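Local coordinates for lactose Operon Repressor (PDB 1JYE), which represses transcription of the lactose operon by binding operator DNA, and is released from it by inducer sugars held in its periplasmic-binding-protein-like core, at residues A135-C140 against A145-V150; V192-R197 against G218-M223. The protein carries 1 engineered substitution. One frame throughout, in Å; residues are numbered along the deposited sequence.

Both contacts belong to the two-lobed core of the repressor, which is built like a periplasmic binding protein, each lobe a parallel beta sheet flanked by helices. Contact 1 closes a beta-alpha-beta unit in the lobe carrying strand 145-147; contact 2 lies in the other lobe, at the start of helix 192-207. Their centres are about 21 Å apart, yet the segments meet across the cleft: Asp149 OD1 lies 2.7 Å from Ser193 OG, a probable hydrogen bond, and Val192 CG1 packs against Val150 CA at 4.0 Å. Beside contact 2, a glycerol, probably from the crystallisation liquor, is hydrogen-bonded to Arg197 NH1, consistent with the inter-lobe pocket where relatives hold their effector.

Contact 1 (A135-C140 against A145-V150); sequences AVEAAC and ALFLDV
Phe147 sets the outer edge of its ring against Val136 and Glu137 of helix 130-139, in a right-handed beta-alpha-beta crossover that runs from strand 122-125 through this helix to strand 145-147. The tight side is mostly apolar. Phe147 CB points toward the helix, and with CG anti to the carbonyl carbon (chi1 -63°) the ring carries on in that direction: Phe147 CZ lies 3.8 Å from the backbone Glu137 N, near the ring plane, and 3.9 Å from Glu137 CB. Val136 CG1 comes in obliquely, 3.9 Å from Phe147 CE2, while Val136 CB sits at the edge in plane. Val136 also packs on Val104 and Val111 of helix 104-115, so the valine is wedged between a neighbouring helix and the ring. Just past the end of the helix, Cys140 SG rests 3.6 Å from Ala145 CB and also touches Leu122.

The looser, polar side is carried by Glu137. Its CG is anti to the backbone N (chi1 -178°), which sends the carboxylate past the ring instead of over it, and a water spans the remaining gap to the strand. That water donates both its hydrogens, one to Glu137 OE2 at 2.6 Å and the other to Ala145 O at 2.8 Å.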
# COMPACT_ATOMS: atom_id res chain seq x y z
N ALA A 135 6.72 1.52 28.59
CA ALA A 135 8.09 1.03 28.57
C ALA A 135 8.88 1.66 27.42
O ALA A 135 10.04 2.05 27.59
CB ALA A 135 8.10 -0.49 28.45
N VAL A 136 8.25 1.75 26.25
CA VAL A 136 8.92 2.35 25.11
C VAL A 136 9.18 3.84 25.36
O VAL A 136 10.24 4.36 25.03
CB VAL A 136 8.08 2.19 23.82
CG1 VAL A 136 8.69 3.00 22.68
CG2 VAL A 136 8.02 0.72 23.44
N GLU A 137 8.21 4.52 25.97
CA GLU A 137 8.38 5.94 26.26
C GLU A 137 9.58 6.14 27.19
O GLU A 137 10.35 7.09 27.02
CB GLU A 137 7.12 6.50 26.92
CG GLU A 137 7.20 8.00 27.20
CD GLU A 137 6.06 8.50 28.06
OE1 GLU A 137 5.90 7.99 29.19
OE2 GLU A 137 5.32 9.40 27.61
N ALA A 138 9.73 5.25 28.16
CA ALA A 138 10.84 5.36 29.10
C ALA A 138 12.17 5.21 28.37
O ALA A 138 13.16 5.83 28.74
CB ALA A 138 10.70 4.28 30.19
N ALA A 139 12.18 4.38 27.33
CA ALA A 139 13.39 4.14 26.56
C ALA A 139 13.78 5.30 25.64
O ALA A 139 14.89 5.31 25.10
CB ALA A 139 13.23 2.87 25.75
N CYS A 140 12.89 6.26 25.46
CA CYS A 140 13.18 7.39 24.58
C CYS A 140 14.14 8.43 25.19
O CYS A 140 14.50 9.40 24.53
CB CYS A 140 11.87 8.06 24.15
SG CYS A 140 10.84 6.98 23.13
N ALA A 145 8.35 11.85 22.53
CA ALA A 145 7.85 10.70 21.79
C ALA A 145 6.34 10.76 21.63
O ALA A 145 5.61 11.01 22.60
CB ALA A 145 8.24 9.41 22.51
N LEU A 146 5.87 10.53 20.41
CA LEU A 146 4.44 10.56 20.11
C LEU A 146 4.02 9.21 19.55
O LEU A 146 4.61 8.72 18.59
CB LEU A 146 4.18 11.67 19.09
CG LEU A 146 2.74 11.96 18.67
CD1 LEU A 146 1.94 12.48 19.86
CD2 LEU A 146 2.75 12.98 17.55
N PHE A 147 3.00 8.61 20.15
CA PHE A 147 2.51 7.29 19.73
C PHE A 147 1.26 7.37 18.87
O PHE A 147 0.32 8.11 19.19
CB PHE A 147 2.23 6.42 20.96
CG PHE A 147 3.44 6.13 21.80
CD1 PHE A 147 4.02 7.13 22.60
CD2 PHE A 147 4.02 4.87 21.80
CE1 PHE A 147 5.14 6.86 23.38
CE2 PHE A 147 5.15 4.58 22.58
CZ PHE A 147 5.71 5.59 23.37
N LEU A 148 1.23 6.59 17.79
CA LEU A 148 0.09 6.60 16.87
C LEU A 148 -0.71 5.30 16.84
O LEU A 148 -1.72 5.21 16.13
CB LEU A 148 0.57 6.93 15.46
CG LEU A 148 1.43 8.18 15.30
CD1 LEU A 148 1.76 8.40 13.82
CD2 LEU A 148 0.69 9.39 15.87
N ASP A 149 -0.29 4.29 17.59
CA ASP A 149 -1.00 3.01 17.60
C ASP A 149 -1.05 2.45 19.02
O ASP A 149 -0.37 1.48 19.35
CB ASP A 149 -0.31 2.00 16.68
CG ASP A 149 -1.21 0.84 16.29
OD1 ASP A 149 -2.29 0.68 16.91
OD2 ASP A 149 -0.84 0.09 15.37
N VAL A 150 -1.88 3.08 19.84
CA VAL A 150 -2.04 2.70 21.24
C VAL A 150 -3.49 2.95 21.65
O VAL A 150 -4.30 3.41 20.84
CB VAL A 150 -1.14 3.56 22.15
CG1 VAL A 150 0.32 3.24 21.91
CG2 VAL A 150 -1.40 5.05 21.89
O HOH W 1 4.81 10.04 25.11

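Contact 2 (V192-R197 against G218-M223); sequences VSARLR and GDWSAM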
# COMPACT_ATOMS: atom_id res chain seq x y z
N VAL A 192 -2.97 -3.91 19.09
CA VAL A 192 -3.89 -3.15 19.94
C VAL A 192 -5.05 -2.56 19.12
O VAL A 192 -6.18 -2.51 19.59
CB VAL A 192 -3.14 -2.01 20.70
CG1 VAL A 192 -2.58 -1.00 19.72
CG2 VAL A 192 -4.09 -1.34 21.69
N SER A 193 -4.77 -2.13 17.89
CA SER A 193 -5.84 -1.58 17.05
C SER A 193 -6.91 -2.62 16.75
O SER A 193 -8.10 -2.32 16.79
CB SER A 193 -5.27 -1.04 15.73
OG SER A 193 -4.73 0.26 15.93
N ALA A 194 -6.49 -3.84 16.44
CA ALA A 194 -7.43 -4.91 16.15
C ALA A 194 -8.25 -5.23 17.39
O ALA A 194 -9.44 -5.51 17.31
CB ALA A 194 -6.69 -6.15 15.68
N ARG A 195 -7.59 -5.21 18.55
CA ARG A 195 -8.27 -5.51 19.80
C ARG A 195 -9.32 -4.47 20.16
O ARG A 195 -10.44 -4.81 20.53
CB ARG A 195 -7.26 -5.64 20.94
CG ARG A 195 -6.31 -6.83 20.80
CD ARG A 195 -5.61 -7.16 22.12
NE ARG A 195 -4.76 -6.07 22.60
CZ ARG A 195 -3.48 -5.93 22.31
NH1 ARG A 195 -2.79 -4.91 22.80
NH2 ARG A 195 -2.87 -6.81 21.51
N LEU A 196 -8.96 -3.19 20.05
CA LEU A 196 -9.90 -2.12 20.36
C LEU A 196 -11.10 -2.19 19.43
O LEU A 196 -12.24 -1.97 19.85
CB LEU A 196 -9.22 -0.75 20.21
CG LEU A 196 -8.13 -0.43 21.24
CD1 LEU A 196 -7.41 0.85 20.82
CD2 LEU A 196 -8.76 -0.28 22.62
N ARG A 197 -10.85 -2.52 18.16
CA ARG A 197 -11.91 -2.63 17.17
C ARG A 197 -12.85 -3.78 17.50
O ARG A 197 -14.08 -3.63 17.47
CB ARG A 197 -11.29 -2.82 15.78
CG ARG A 197 -12.23 -2.67 14.59
CD ARG A 197 -11.41 -2.38 13.33
NE ARG A 197 -10.59 -1.20 13.54
CZ ARG A 197 -9.51 -0.86 12.83
NH1 ARG A 197 -9.10 -1.62 11.82
NH2 ARG A 197 -8.83 0.23 13.15
N GLY A 218 -8.30 -12.57 11.44
CA GLY A 218 -7.47 -12.62 10.25
C GLY A 218 -6.12 -11.96 10.52
O GLY A 218 -5.72 -11.84 11.67
N ASP A 219 -5.42 -11.53 9.47
CA ASP A 219 -4.11 -10.91 9.66
C ASP A 219 -3.91 -9.61 8.88
O ASP A 219 -2.76 -9.21 8.62
CB ASP A 219 -2.99 -11.89 9.32
CG ASP A 219 -2.96 -12.27 7.84
OD1 ASP A 219 -3.64 -11.61 7.04
OD2 ASP A 219 -2.24 -13.22 7.48
N TRP A 220 -5.02 -8.96 8.52
CA TRP A 220 -5.04 -7.70 7.76
C TRP A 220 -4.99 -7.93 6.24
O TRP A 220 -5.27 -7.01 5.47
CB TRP A 220 -3.87 -6.78 8.14
CG TRP A 220 -3.84 -6.24 9.56
CD1 TRP A 220 -2.74 -6.17 10.37
CD2 TRP A 220 -4.91 -5.61 10.28
NE1 TRP A 220 -3.06 -5.54 11.55
CE2 TRP A 220 -4.38 -5.18 11.52
CE3 TRP A 220 -6.26 -5.36 10.00
CZ2 TRP A 220 -5.15 -4.52 12.49
CZ3 TRP A 220 -7.03 -4.69 10.97
CH2 TRP A 220 -6.47 -4.28 12.19
N SER A 221 -4.64 -9.14 5.82
CA SER A 221 -4.54 -9.43 4.38
C SER A 221 -5.84 -9.90 3.74
O SER A 221 -6.70 -10.48 4.40
CB SER A 221 -3.45 -10.48 4.11
OG SER A 221 -3.88 -11.77 4.52
N ALA A 222 -5.97 -9.65 2.44
CA ALA A 222 -7.15 -10.07 1.71
C ALA A 222 -7.29 -11.59 1.78
O ALA A 222 -8.40 -12.10 1.94
CB ALA A 222 -7.07 -9.61 0.26
N MET A 223 -6.18 -12.31 1.66
CA MET A 223 -6.25 -13.76 1.69
C MET A 223 -6.79 -14.28 3.02
O MET A 223 -7.53 -15.26 3.04
CB MET A 223 -4.89 -14.39 1.40
CG MET A 223 -4.95 -15.91 1.19
SD MET A 223 -6.11 -16.41 -0.12
CE MET A 223 -5.17 -15.99 -1.59
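Trp220 reaches from the loop after strand 214-217 to helix 192-207, joining two neighbouring beta-alpha units of one lobe of the periplasmic-binding-protein fold. The apolar contact is small: the methyl of Ala194, CB, lies 3.9 Å from Trp220 CZ2, on the far rim of the indole's six-membered ring. The charged group comes next. Arg197 NH1 stands 3.8 Å from Trp220 CH2, approaching obliquely, with the guanidinium and ring planes 54° apart, so the two groups are not stacked. A bend at chi3 (-56°) turns the guanidinium, whose NH1 is also hydrogen-bonded to Ala245 O and to a glycerol, while Tyr273 makes a cation-pi contact with the same group. An alanine in place of Trp220 would probably open a gap beside Ala194 and leave the Arg197 guanidinium without its indole neighbour.

Hydrogen bonds within 218-223 shape the loop that carries the indole. Trp220 itself has a positive phi (86°), inside an Asx turn made by Asp219, and Ser221 takes the N-cap position of helix 222-234. Asp219 OD1 is gripped twice, by Ser221 N at 2.9 Å nearly along its C-O axis, and by Ser221 OG, which donates to the syn lone pair of Asp219 OD1 at 2.5 Å.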